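Local coordinates for dihydrophenazinedicarboxylate synthase (Burkholderia, PDB 4HMW), which catalyses several FMN-dependent oxidations, with oxygen as acceptor, in the terminal steps of phenazine antibiotic biosynthesis, at residues B[102-106]-B[107-111]; B[30-33]-B[34-38]; B[85-88]-B[89-93]; B[118-121]-B[122-126]. All coordinates share one frame; numbering follows the deposited sequence. Where two conformers were deposited one is given.

Overall arrangement
Each of the four contacts is local, lying within one unbroken run of chain, so they follow in series and none nests or crosses. From the N terminus, contact 2 forms the N-terminal part of helix 30-43. Contact 3 starts helix 87-95 at a flavin phosphate. Contact 1 then closes the tight turn between strands 97-104 and 109-119, and contact 4 turns the far end of strand 109-119 into helix 122-130. Contacts 1 and 2 touch, with W37 and L34 packed on W104, Q109 and I111. Contacts 3 and 4 have centres about 16 Å apart. Contacts 1 and 3 lie on opposite sides of the chain's centre, each beside a different flavin mononucleotide.

Contact 1 (B[102-106]-B[107-111]); sequences LYWRE and TGQQI. With FMN (flavin mononucleotide), chain C.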
loop_
_atom_site.group_PDB
_atom_site.type_symbol
_atom_site.label_atom_id
_atom_site.label_comp_id
_atom_site.label_asym_id
_atom_site.label_seq_id
_atom_site.Cartn_x
_atom_site.Cartn_y
_atom_site.Cartn_z
ATOM N N LEU B 102 -5.708 1.388 2.744
ATOM C CA LEU B 102 -6.553 0.182 2.903
ATOM C C LEU B 102 -7.235 -0.085 1.586
ATOM O O LEU B 102 -7.652 0.854 0.903
ATOM C CB LEU B 102 -7.635 0.419 3.964
ATOM C CG LEU B 102 -7.178 0.710 5.380
ATOM C CD1 LEU B 102 -8.335 1.100 6.344
ATOM C CD2 LEU B 102 -6.423 -0.500 5.902
ATOM N N TYR B 103 -7.351 -1.357 1.214
ATOM C CA TYR B 103 -8.037 -1.709 -0.017
ATOM C C TYR B 103 -8.745 -3.004 0.191
ATOM O O TYR B 103 -8.122 -4.024 0.527
ATOM C CB TYR B 103 -7.101 -1.807 -1.249
ATOM C CG TYR B 103 -7.793 -2.384 -2.470
ATOM C CD1 TYR B 103 -9.020 -1.873 -2.875
ATOM C CD2 TYR B 103 -7.199 -3.391 -3.253
ATOM C CE1 TYR B 103 -9.680 -2.386 -3.987
ATOM C CE2 TYR B 103 -7.850 -3.916 -4.379
ATOM C CZ TYR B 103 -9.090 -3.410 -4.730
ATOM O OH TYR B 103 -9.763 -3.924 -5.808
ATOM N N TRP B 104 -10.052 -2.956 -0.038
ATOM C CA TRP B 104 -10.950 -4.090 0.188
ATOM C C TRP B 104 -11.530 -4.571 -1.140
ATOM O O TRP B 104 -12.441 -3.961 -1.688
ATOM C CB TRP B 104 -12.064 -3.667 1.129
ATOM C CG TRP B 104 -11.574 -3.110 2.427
ATOM C CD1 TRP B 104 -10.407 -3.411 3.083
ATOM C CD2 TRP B 104 -12.244 -2.126 3.234
ATOM N NE1 TRP B 104 -10.315 -2.674 4.254
ATOM C CE2 TRP B 104 -11.427 -1.872 4.367
ATOM C CE3 TRP B 104 -13.436 -1.415 3.090
ATOM C CZ2 TRP B 104 -11.784 -0.958 5.350
ATOM C CZ3 TRP B 104 -13.799 -0.506 4.075
ATOM C CH2 TRP B 104 -12.955 -0.254 5.176
ATOM N N ARG B 105 -10.994 -5.679 -1.640
ATOM C CA ARG B 105 -11.394 -6.194 -2.939
ATOM C C ARG B 105 -12.885 -6.533 -2.956
ATOM O O ARG B 105 -13.562 -6.371 -3.994
ATOM C CB ARG B 105 -10.575 -7.459 -3.273
ATOM C CG ARG B 105 -9.126 -7.172 -3.568
ATOM C CD ARG B 105 -8.217 -8.356 -3.196
ATOM N NE ARG B 105 -6.866 -8.274 -3.762
ATOM C CZ ARG B 105 -5.884 -7.569 -3.214
ATOM N NH1 ARG B 105 -6.100 -6.884 -2.104
ATOM N NH2 ARG B 105 -4.677 -7.576 -3.754
ATOM N N GLU B 106 -13.402 -6.992 -1.824
ATOM C CA GLU B 106 -14.781 -7.502 -1.770
ATOM C C GLU B 106 -15.829 -6.418 -1.983
ATOM O O GLU B 106 -16.883 -6.697 -2.520
ATOM C CB GLU B 106 -15.060 -8.212 -0.432
ATOM C CG GLU B 106 -14.267 -9.477 -0.200
ATOM C CD GLU B 106 -12.950 -9.247 0.549
ATOM O OE1 GLU B 106 -12.388 -8.118 0.491
ATOM O OE2 GLU B 106 -12.484 -10.220 1.208
ATOM N N THR B 107 -15.532 -5.182 -1.571
ATOM C CA THR B 107 -16.459 -4.079 -1.702
ATOM C C THR B 107 -16.011 -2.989 -2.656
ATOM O O THR B 107 -16.710 -1.997 -2.818
ATOM C CB THR B 107 -16.688 -3.403 -0.360
ATOM O OG1 THR B 107 -15.432 -2.899 0.105
ATOM C CG2 THR B 107 -17.244 -4.399 0.684
ATOM N N GLY B 108 -14.860 -3.160 -3.280
ATOM C CA GLY B 108 -14.360 -2.140 -4.151
ATOM C C GLY B 108 -14.122 -0.823 -3.453
ATOM O O GLY B 108 -14.455 0.242 -3.996
ATOM N N GLN B 109 -13.477 -0.863 -2.283
ATOM C CA GLN B 109 -13.231 0.374 -1.530
ATOM C C GLN B 109 -11.765 0.533 -1.179
ATOM O O GLN B 109 -11.068 -0.428 -0.865
ATOM C CB GLN B 109 -14.065 0.412 -0.210
ATOM C CG GLN B 109 -15.548 0.596 -0.435
ATOM C CD GLN B 109 -16.330 0.368 0.849
ATOM O OE1 GLN B 109 -16.300 -0.713 1.443
ATOM N NE2 GLN B 109 -17.061 1.375 1.272
ATOM N N GLN B 110 -11.295 1.761 -1.250
ATOM C CA GLN B 110 -9.965 2.050 -0.727
ATOM C C GLN B 110 -10.055 3.289 0.181
ATOM O O GLN B 110 -10.933 4.131 0.035
ATOM C CB GLN B 110 -8.868 2.164 -1.812
ATOM C CG GLN B 110 -9.110 3.101 -2.836
ATOM C CD GLN B 110 -8.019 3.204 -3.944
ATOM O OE1 GLN B 110 -6.810 3.105 -3.719
ATOM N NE2 GLN B 110 -8.485 3.469 -5.150
ATOM N N ILE B 111 -9.155 3.344 1.159
ATOM C CA ILE B 111 -9.042 4.507 2.010
ATOM C C ILE B 111 -7.589 4.875 2.128
ATOM O O ILE B 111 -6.750 4.049 2.465
ATOM C CB ILE B 111 -9.598 4.274 3.440
ATOM C CG1 ILE B 111 -11.017 3.695 3.390
ATOM C CG2 ILE B 111 -9.586 5.586 4.210
ATOM C CD1 ILE B 111 -11.591 3.364 4.808
HETATM N N1 FMN C . -5.669 4.456 -11.513
HETATM C C2 FMN C . -4.819 4.659 -12.566
HETATM O O2 FMN C . -4.536 5.788 -12.922
HETATM N N3 FMN C . -4.241 3.588 -13.192
HETATM C C4 FMN C . -4.556 2.304 -12.816
HETATM O O4 FMN C . -4.012 1.356 -13.416
HETATM C C4A FMN C . -5.440 2.090 -11.767
HETATM N N5 FMN C . -5.797 0.805 -11.394
HETATM C C5A FMN C . -6.660 0.640 -10.307
HETATM C C6 FMN C . -6.989 -0.639 -9.913
HETATM C C7 FMN C . -7.816 -0.843 -8.826
HETATM C C7M FMN C . -8.141 -2.243 -8.441
HETATM C C8 FMN C . -8.356 0.244 -8.150
HETATM C C8M FMN C . -9.237 0.049 -6.960
HETATM C C9 FMN C . -8.027 1.528 -8.540
HETATM C C9A FMN C . -7.213 1.736 -9.648
HETATM N N10 FMN C . -6.875 3.042 -10.087
HETATM C C10 FMN C . -6.000 3.190 -11.134
HETATM C "C1'" FMN C . -7.396 4.287 -9.463
HETATM C "C2'" FMN C . -6.433 4.820 -8.400
HETATM O "O2'" FMN C . -6.491 4.040 -7.197
HETATM C "C3'" FMN C . -6.709 6.283 -8.047
HETATM O "O3'" FMN C . -8.049 6.383 -7.613
HETATM C "C4'" FMN C . -6.423 7.221 -9.235
HETATM O "O4'" FMN C . -5.376 6.682 -10.022
HETATM C "C5'" FMN C . -6.160 8.646 -8.778
HETATM O "O5'" FMN C . -5.104 8.672 -7.840
HETATM P P FMN C . -4.389 10.041 -7.434
HETATM O O1P FMN C . -3.508 10.473 -8.591
HETATM O O2P FMN C . -5.486 11.084 -7.175
HETATM O O3P FMN C . -3.556 9.706 -6.245
#
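W104 stands against Q109 across the hairpin: Q109 OE1 meets the indole edge, near its plane, 3.4 Å from W104 CE3, and the amide is turned 70° to the ring. T107 OG1, itself at the indole edge, donates to Q109 OE1 at 2.7 Å and so steadies the amide. Farther along the same face, I111 CD1 touches W104 CH2 at 3.9 Å. Y103 and Q110, a non-hydrogen-bonded pair, take the other face and turn to the flavin. With its CG between the backbone N and the carbonyl carbon (chi1 55°), Q110 runs out extended until NE2 donates to FMN O2' at 2.9 Å, almost straight at 171°; its OE1 accepts from V67 N of the second subunit. The hairpin thus gives Q110 to a flavin site shared with that subunit, whose R66, V67 and K88 bond the same FMN. Y103 OH, bonded to E48 of the second subunit, lies 3.5 Å from FMN C7M. G108, with positive phi, and Q109 both face W104, a G1 beta bulge at the turn. Helix 30-43 covers the W104-Q109-I111 face, strand 184-189 continues the sheet beside Q110, and the second subunit closes over Y103 and R105.

Contact 2 (B[30-33]-B[34-38]); sequences PITL and LKRWL
Apolar contacts carry most of the side-chain meeting, above all L33 on W37. The two lie side by side and point the same way; L33 CG sits over one face of the indole, and CD1 reaches the pyrrole part, 3.8 Å from W37 CD1. CG of L33 is anti to the backbone N (chi1 -175°), which sets the branched end (CG, CD1, CD2) beside the indole of the residue one turn on. L34 and I31 also lie side by side, pointing the same way; L34 CD2 comes within 3.9 Å of I31 CD1, a contact that rests on one of two deposited conformers of I31 and is therefore doubtful. Four backbone bonds run from residue i+4 to residue i: L34 N to P30 O (2.9 Å), K35 N to I31 O (2.9 Å), R36 N to T32 O (3.1 Å) and W37 N to L33 O (2.9 Å). They make this the N-terminal part of alpha-helix 30-43, which lies against the antiparallel sheet of the FMN-binding split barrel. L34 and L38 press on I73 of strand 63-74, and L34 also on M185, while W37 makes edge-to-face contacts with F20 and F187. Polar side chains gather on the more exposed flank. T32 and R36 run alongside each other, T32 CG2 lying obliquely to the guanidinium, 3.8 Å from R36 NH2. R36 CG passes 3.4 Å from T32 O, and the extended chain beyond it carries the charge to E22, which forms a salt bridge with R36 NH1.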
loop_
_atom_site.group_PDB
_atom_site.type_symbol
_atom_site.label_atom_id
_atom_site.label_comp_id
_atom_site.label_asym_id
_atom_site.label_seq_id
_atom_site.Cartn_x
_atom_site.Cartn_y
_atom_site.Cartn_z
ATOM N N PRO B 30 -13.203 13.037 9.270
ATOM C CA PRO B 30 -13.045 11.822 8.444
ATOM C C PRO B 30 -12.922 10.527 9.280
ATOM O O PRO B 30 -13.325 9.450 8.843
ATOM C CB PRO B 30 -11.798 12.112 7.621
ATOM C CG PRO B 30 -11.029 13.125 8.427
ATOM C CD PRO B 30 -12.070 13.972 9.109
ATOM N N ILE B 31 -12.413 10.612 10.507
ATOM C CA ILE B 31 -12.281 9.397 11.300
ATOM C C ILE B 31 -13.641 8.747 11.541
ATOM O O ILE B 31 -13.748 7.515 11.609
ATOM C CB ILE B 31 -11.586 9.663 12.635
ATOM C CG1 ILE B 31 -10.144 10.127 12.407
ATOM C CG2 ILE B 31 -11.570 8.433 13.458
ATOM C CD1 ILE B 31 -9.237 9.092 11.768
ATOM N N THR B 32 -14.686 9.571 11.645
ATOM C CA THR B 32 -16.042 9.052 11.812
ATOM C C THR B 32 -16.396 8.138 10.626
ATOM O O THR B 32 -16.969 7.066 10.808
ATOM C CB THR B 32 -17.070 10.203 11.887
ATOM O OG1 THR B 32 -16.774 11.036 13.016
ATOM C CG2 THR B 32 -18.499 9.693 11.988
ATOM N N LEU B 33 -16.034 8.565 9.415
ATOM C CA LEU B 33 -16.361 7.816 8.203
ATOM C C LEU B 33 -15.467 6.578 8.099
ATOM O O LEU B 33 -15.915 5.510 7.696
ATOM C CB LEU B 33 -16.218 8.702 6.959
ATOM C CG LEU B 33 -16.634 8.094 5.622
ATOM C CD1 LEU B 33 -18.065 7.611 5.685
ATOM C CD2 LEU B 33 -16.456 9.065 4.442
ATOM N N LEU B 34 -14.204 6.724 8.490
ATOM C CA LEU B 34 -13.305 5.573 8.529
ATOM C C LEU B 34 -13.873 4.461 9.397
ATOM O O LEU B 34 -13.889 3.300 9.006
ATOM C CB LEU B 34 -11.919 6.003 9.026
ATOM C CG LEU B 34 -10.878 4.937 9.355
ATOM C CD1 LEU B 34 -10.581 4.098 8.137
ATOM C CD2 LEU B 34 -9.595 5.635 9.910
ATOM N N LYS B 35 -14.342 4.815 10.580
ATOM C CA LYS B 35 -14.916 3.811 11.460
ATOM C C LYS B 35 -16.168 3.176 10.887
ATOM O O LYS B 35 -16.402 1.969 11.073
ATOM C CB LYS B 35 -15.185 4.377 12.843
ATOM C CG LYS B 35 -13.922 4.747 13.613
ATOM C CD LYS B 35 -14.266 5.225 15.045
ATOM C CE LYS B 35 -13.009 5.596 15.770
ATOM N NZ LYS B 35 -13.295 6.357 16.996
ATOM N N ARG B 36 -16.990 3.980 10.215
ATOM C CA ARG B 36 -18.222 3.438 9.639
ATOM C C ARG B 36 -17.872 2.428 8.561
ATOM O O ARG B 36 -18.451 1.345 8.492
ATOM C CB ARG B 36 -19.080 4.548 9.033
ATOM C CG ARG B 36 -19.867 5.373 10.027
ATOM C CD ARG B 36 -20.800 6.352 9.292
ATOM N NE ARG B 36 -21.166 7.453 10.169
ATOM C CZ ARG B 36 -21.720 8.584 9.761
ATOM N NH1 ARG B 36 -21.988 8.755 8.478
ATOM N NH2 ARG B 36 -22.007 9.540 10.653
ATOM N N TRP B 37 -16.900 2.792 7.705
ATOM C CA TRP B 37 -16.478 1.927 6.649
ATOM C C TRP B 37 -15.891 0.622 7.172
ATOM O O TRP B 37 -16.168 -0.448 6.602
ATOM C CB TRP B 37 -15.519 2.629 5.654
ATOM C CG TRP B 37 -16.216 3.419 4.608
ATOM C CD1 TRP B 37 -17.459 3.976 4.686
ATOM C CD2 TRP B 37 -15.724 3.725 3.285
ATOM N NE1 TRP B 37 -17.787 4.573 3.490
ATOM C CE2 TRP B 37 -16.741 4.448 2.616
ATOM C CE3 TRP B 37 -14.554 3.430 2.613
ATOM C CZ2 TRP B 37 -16.607 4.882 1.286
ATOM C CZ3 TRP B 37 -14.398 3.885 1.308
ATOM C CH2 TRP B 37 -15.427 4.600 0.654
ATOM N N LEU B 38 -15.088 0.697 8.231
ATOM C CA LEU B 38 -14.505 -0.510 8.807
ATOM C C LEU B 38 -15.596 -1.419 9.396
ATOM O O LEU B 38 -15.518 -2.651 9.310
ATOM C CB LEU B 38 -13.481 -0.182 9.909
ATOM C CG LEU B 38 -12.123 0.171 9.307
ATOM C CD1 LEU B 38 -11.321 1.014 10.220
ATOM C CD2 LEU B 38 -11.346 -1.107 8.987
#

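Contact 3 (B[85-88]-B[89-93]); sequences TSRK and GRELT. With FMN (flavin mononucleotide), chain D.
R87 crosses E91, one turn on, obliquely, its CG 3.5 Å from E91 OE2, at the N-terminal turn of helix 87-95, where S86 is the N-cap. The capping bond runs from G89 N to S86 OG (3.2 Å). K88 NZ also donates to S86 OG, at 3.0 Å, and the hydroxyl is bonded to H83 O as well, so three partners fix it. On the outer side R90 crosses R87 obliquely: R90 NH2 lies over one face of the R87 guanidinium, 3.7 Å from R87 NH1, with the planes 83° apart. E91 sends its other oxygen, OE1, to the hydroxyls of S64 and T56. R87 and K88 bind FMN, and the first turn cradles its phosphate, an anion that the helix N terminus would further stabilise. A chi1 of 89° swings the K88 chain in over its own backbone, and bends at chi3 and chi4 curl NZ back to the cofactor. There the ammonium grips FMN O4' at 2.9 Å and FMN O1P at 2.8 Å, while K88 N donates to the same O1P at 2.8 Å, 162° at the hydrogen.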
loop_
_atom_site.group_PDB
_atom_site.type_symbol
_atom_site.label_atom_id
_atom_site.label_comp_id
_atom_site.label_asym_id
_atom_site.label_seq_id
_atom_site.Cartn_x
_atom_site.Cartn_y
_atom_site.Cartn_z
ATOM N N THR B 85 13.553 0.660 15.680
ATOM C CA THR B 85 14.819 0.500 14.971
ATOM C C THR B 85 14.678 -0.209 13.643
ATOM O O THR B 85 15.675 -0.512 12.966
ATOM C CB THR B 85 15.828 -0.289 15.831
ATOM O OG1 THR B 85 15.181 -1.474 16.338
ATOM C CG2 THR B 85 16.325 0.575 16.966
ATOM N N SER B 86 13.437 -0.509 13.285
ATOM C CA SER B 86 13.171 -1.088 11.978
ATOM C C SER B 86 13.373 -0.010 10.909
ATOM O O SER B 86 13.617 1.158 11.224
ATOM C CB SER B 86 11.742 -1.620 11.936
ATOM O OG SER B 86 10.807 -0.558 11.982
ATOM N N ARG B 87 13.242 -0.386 9.645
ATOM C CA ARG B 87 13.372 0.586 8.580
ATOM C C ARG B 87 12.292 1.635 8.682
ATOM O O ARG B 87 12.599 2.822 8.570
ATOM C CB ARG B 87 13.350 -0.076 7.206
ATOM C CG ARG B 87 13.415 0.938 6.041
ATOM C CD ARG B 87 13.487 0.267 4.660
ATOM N NE ARG B 87 14.640 -0.646 4.557
ATOM C CZ ARG B 87 15.904 -0.262 4.365
ATOM N NH1 ARG B 87 16.202 1.017 4.254
ATOM N NH2 ARG B 87 16.891 -1.152 4.290
ATOM N N LYS B 88 11.045 1.220 8.941
ATOM C CA LYS B 88 9.958 2.197 9.012
ATOM C C LYS B 88 10.177 3.112 10.213
ATOM O O LYS B 88 9.870 4.303 10.165
ATOM C CB LYS B 88 8.603 1.508 9.075
ATOM C CG LYS B 88 8.115 1.170 10.459
ATOM C CD LYS B 88 6.939 0.206 10.413
ATOM C CE LYS B 88 7.317 -1.156 9.836
ATOM N NZ LYS B 88 8.400 -1.840 10.620
ATOM N N GLY B 89 10.727 2.542 11.279
ATOM C CA GLY B 89 10.876 3.283 12.526
ATOM C C GLY B 89 11.924 4.377 12.342
ATOM O O GLY B 89 11.738 5.527 12.759
ATOM N N ARG B 90 13.017 4.024 11.682
ATOM C CA ARG B 90 14.064 5.000 11.416
ATOM C C ARG B 90 13.536 6.073 10.476
ATOM O O ARG B 90 13.802 7.272 10.680
ATOM C CB ARG B 90 15.301 4.309 10.861
ATOM C CG ARG B 90 15.958 3.346 11.875
ATOM C CD ARG B 90 17.235 2.658 11.367
ATOM N NE ARG B 90 17.007 1.901 10.124
ATOM C CZ ARG B 90 17.215 2.403 8.901
ATOM N NH1 ARG B 90 17.653 3.657 8.764
ATOM N NH2 ARG B 90 16.988 1.667 7.814
ATOM N N GLU B 91 12.771 5.671 9.459
ATOM C CA GLU B 91 12.265 6.663 8.494
ATOM C C GLU B 91 11.267 7.626 9.156
ATOM O O GLU B 91 11.300 8.842 8.896
ATOM C CB GLU B 91 11.685 5.966 7.240
ATOM C CG GLU B 91 12.831 5.372 6.380
ATOM C CD GLU B 91 12.435 4.636 5.107
ATOM O OE1 GLU B 91 11.246 4.609 4.743
ATOM O OE2 GLU B 91 13.366 4.076 4.456
ATOM N N LEU B 92 10.377 7.095 9.996
ATOM C CA LEU B 92 9.447 7.936 10.732
ATOM C C LEU B 92 10.175 8.947 11.606
ATOM O O LEU B 92 9.762 10.091 11.702
ATOM C CB LEU B 92 8.533 7.086 11.608
ATOM C CG LEU B 92 7.478 6.338 10.783
ATOM C CD1 LEU B 92 6.718 5.335 11.649
ATOM C CD2 LEU B 92 6.513 7.319 10.152
ATOM N N THR B 93 11.245 8.520 12.255
ATOM C CA THR B 93 12.024 9.435 13.083
ATOM C C THR B 93 12.677 10.527 12.239
ATOM O O THR B 93 12.742 11.691 12.669
ATOM C CB THR B 93 13.133 8.693 13.830
ATOM O OG1 THR B 93 12.548 7.676 14.643
ATOM C CG2 THR B 93 13.931 9.646 14.703
HETATM N N1 FMN D . 5.112 -5.325 11.313
HETATM C C2 FMN D . 5.055 -4.524 12.423
HETATM O O2 FMN D . 6.108 -4.022 12.851
HETATM N N3 FMN D . 3.851 -4.293 13.065
HETATM C C4 FMN D . 2.680 -4.839 12.597
HETATM O O4 FMN D . 1.611 -4.595 13.188
HETATM C C4A FMN D . 2.725 -5.658 11.469
HETATM N N5 FMN D . 1.571 -6.236 10.988
HETATM C C5A FMN D . 1.634 -7.019 9.836
HETATM C C6 FMN D . 0.460 -7.569 9.333
HETATM C C7 FMN D . 0.490 -8.330 8.172
HETATM C C7M FMN D . -0.785 -8.947 7.641
HETATM C C8 FMN D . 1.716 -8.558 7.536
HETATM C C8M FMN D . 1.775 -9.399 6.290
HETATM C C9 FMN D . 2.894 -8.001 8.046
HETATM C C9A FMN D . 2.849 -7.230 9.183
HETATM N N10 FMN D . 4.036 -6.698 9.707
HETATM C C10 FMN D . 3.949 -5.893 10.815
HETATM C "C1'" FMN D . 5.370 -6.921 9.047
HETATM C "C2'" FMN D . 5.700 -5.804 8.096
HETATM O "O2'" FMN D . 5.020 -6.013 6.867
HETATM C "C3'" FMN D . 7.189 -5.689 7.824
HETATM O "O3'" FMN D . 7.774 -6.942 7.488
HETATM C "C4'" FMN D . 7.915 -5.056 9.010
HETATM O "O4'" FMN D . 7.217 -4.394 10.037
HETATM C "C5'" FMN D . 9.325 -4.628 8.724
HETATM O "O5'" FMN D . 9.144 -3.460 7.953
HETATM P P FMN D . 10.344 -2.450 7.576
HETATM O O1P FMN D . 10.442 -1.544 8.761
HETATM O O2P FMN D . 11.596 -3.293 7.331
HETATM O O3P FMN D . 9.858 -1.740 6.318
HETATM O O HOH W 1 15.689 3.558 5.030
#

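Contact 4 (B[118-121]-B[122-126]); sequences VPLE and ESEND
E124 folds back beneath the start of its own helix, and its OE1 takes the backbone N-H of E121 at 2.8 Å. The donor comes to the anti side of the carboxylate, 22° out of its plane. Because E121 is the N-cap and E124 the third residue of helix 122-130, this is the side-chain-to-N-cap half of a capping box. This inner side is close-packed. L120 crosses E124 at about a right angle, its CB 3.6 Å from E124 OE1, and E124 stays extended beyond CG (chi2 172°) to reach that far. L120 CB also lies 3.6 Å from N125 OD1, which accepts from G177 N of strand 175-182, while N125 N closes the first helical turn on E121 O. N125 ND2 gives one bond to E122 OE1 at 3.0 Å, meeting that carboxylate from above, 50° out of its plane, and a water links ND2 to L120 O. The solvent side is looser. E121 keeps CB and CG against E124 OE1, then bends at chi2 and turns its carboxylate outward, reaching the first helical N-H through water: a second water bridges E121 OE1 (2.9 Å) and E122 N (2.8 Å). R171 forms a salt bridge with E122, and R179 a long, weak ion pair with E124. Three glutamates thus crowd the strand-to-helix junction, a negative cluster the helix N terminus probably stabilises.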
loop_
_atom_site.group_PDB
_atom_site.type_symbol
_atom_site.label_atom_id
_atom_site.label_comp_id
_atom_site.label_asym_id
_atom_site.label_seq_id
_atom_site.Cartn_x
_atom_site.Cartn_y
_atom_site.Cartn_z
ATOM N N VAL B 118 2.772 9.859 15.209
ATOM C CA VAL B 118 3.155 10.457 16.489
ATOM C C VAL B 118 3.440 9.354 17.495
ATOM O O VAL B 118 2.610 8.484 17.737
ATOM C CB VAL B 118 2.025 11.342 17.012
ATOM C CG1 VAL B 118 2.380 11.958 18.379
ATOM C CG2 VAL B 118 1.726 12.448 15.992
ATOM N N PRO B 119 4.625 9.383 18.103
ATOM C CA PRO B 119 4.904 8.291 19.043
ATOM C C PRO B 119 3.957 8.330 20.231
ATOM O O PRO B 119 3.693 9.429 20.714
ATOM C CB PRO B 119 6.348 8.588 19.511
ATOM C CG PRO B 119 6.938 9.395 18.416
ATOM C CD PRO B 119 5.804 10.239 17.868
ATOM N N LEU B 120 3.484 7.177 20.703
ATOM C CA LEU B 120 2.696 7.103 21.931
ATOM C C LEU B 120 3.560 7.276 23.182
ATOM O O LEU B 120 4.773 7.161 23.112
ATOM C CB LEU B 120 1.995 5.756 22.022
ATOM C CG LEU B 120 1.088 5.446 20.819
ATOM C CD1 LEU B 120 0.367 4.142 21.019
ATOM C CD2 LEU B 120 0.093 6.530 20.632
ATOM N N GLU B 121 2.894 7.531 24.304
ATOM C CA GLU B 121 3.552 7.639 25.608
ATOM C C GLU B 121 3.998 6.258 26.077
ATOM O O GLU B 121 3.494 5.249 25.602
ATOM C CB GLU B 121 2.619 8.267 26.655
ATOM C CG GLU B 121 2.082 9.639 26.273
ATOM C CD GLU B 121 3.187 10.675 26.073
ATOM O OE1 GLU B 121 4.116 10.740 26.905
ATOM O OE2 GLU B 121 3.131 11.420 25.064
ATOM N N GLU B 122 4.936 6.208 27.025
ATOM C CA GLU B 122 5.484 4.928 27.445
ATOM C C GLU B 122 4.422 4.077 28.124
ATOM O O GLU B 122 4.410 2.868 27.954
ATOM C CB GLU B 122 6.717 5.107 28.336
ATOM C CG GLU B 122 7.930 5.782 27.658
ATOM C CD GLU B 122 8.297 5.173 26.305
ATOM O OE1 GLU B 122 7.908 4.015 26.039
ATOM O OE2 GLU B 122 8.972 5.859 25.495
ATOM N N SER B 123 3.520 4.694 28.879
ATOM C CA SER B 123 2.449 3.926 29.535
ATOM C C SER B 123 1.544 3.264 28.500
ATOM O O SER B 123 1.091 2.138 28.689
ATOM C CB SER B 123 1.605 4.818 30.445
ATOM O OG SER B 123 0.805 5.693 29.662
ATOM N N GLU B 124 1.290 3.957 27.393
ATOM C CA GLU B 124 0.532 3.365 26.292
ATOM C C GLU B 124 1.307 2.204 25.663
ATOM O O GLU B 124 0.716 1.174 25.350
ATOM C CB GLU B 124 0.192 4.419 25.239
ATOM C CG GLU B 124 -0.675 5.565 25.762
ATOM C CD GLU B 124 -0.832 6.698 24.747
ATOM O OE1 GLU B 124 0.120 7.459 24.536
ATOM O OE2 GLU B 124 -1.910 6.829 24.138
ATOM N N ASN B 125 2.615 2.368 25.471
ATOM C CA ASN B 125 3.425 1.287 24.902
ATOM C C ASN B 125 3.409 0.059 25.803
ATOM O O ASN B 125 3.353 -1.075 25.322
ATOM C CB ASN B 125 4.866 1.731 24.684
ATOM C CG ASN B 125 4.986 2.817 23.653
ATOM O OD1 ASN B 125 4.136 2.954 22.754
ATOM N ND2 ASN B 125 6.075 3.569 23.728
ATOM N N ASP B 126 3.458 0.281 27.113
ATOM C CA ASP B 126 3.449 -0.842 28.036
ATOM C C ASP B 126 2.137 -1.613 27.900
ATOM O O ASP B 126 2.133 -2.851 27.864
ATOM C CB ASP B 126 3.669 -0.370 29.472
ATOM C CG ASP B 126 5.110 0.068 29.731
ATOM O OD1 ASP B 126 6.020 -0.395 29.011
ATOM O OD2 ASP B 126 5.335 0.865 30.673
HETATM O O HOH W 2 6.133 5.475 21.316
HETATM O O HOH W 3 5.828 8.622 28.007
#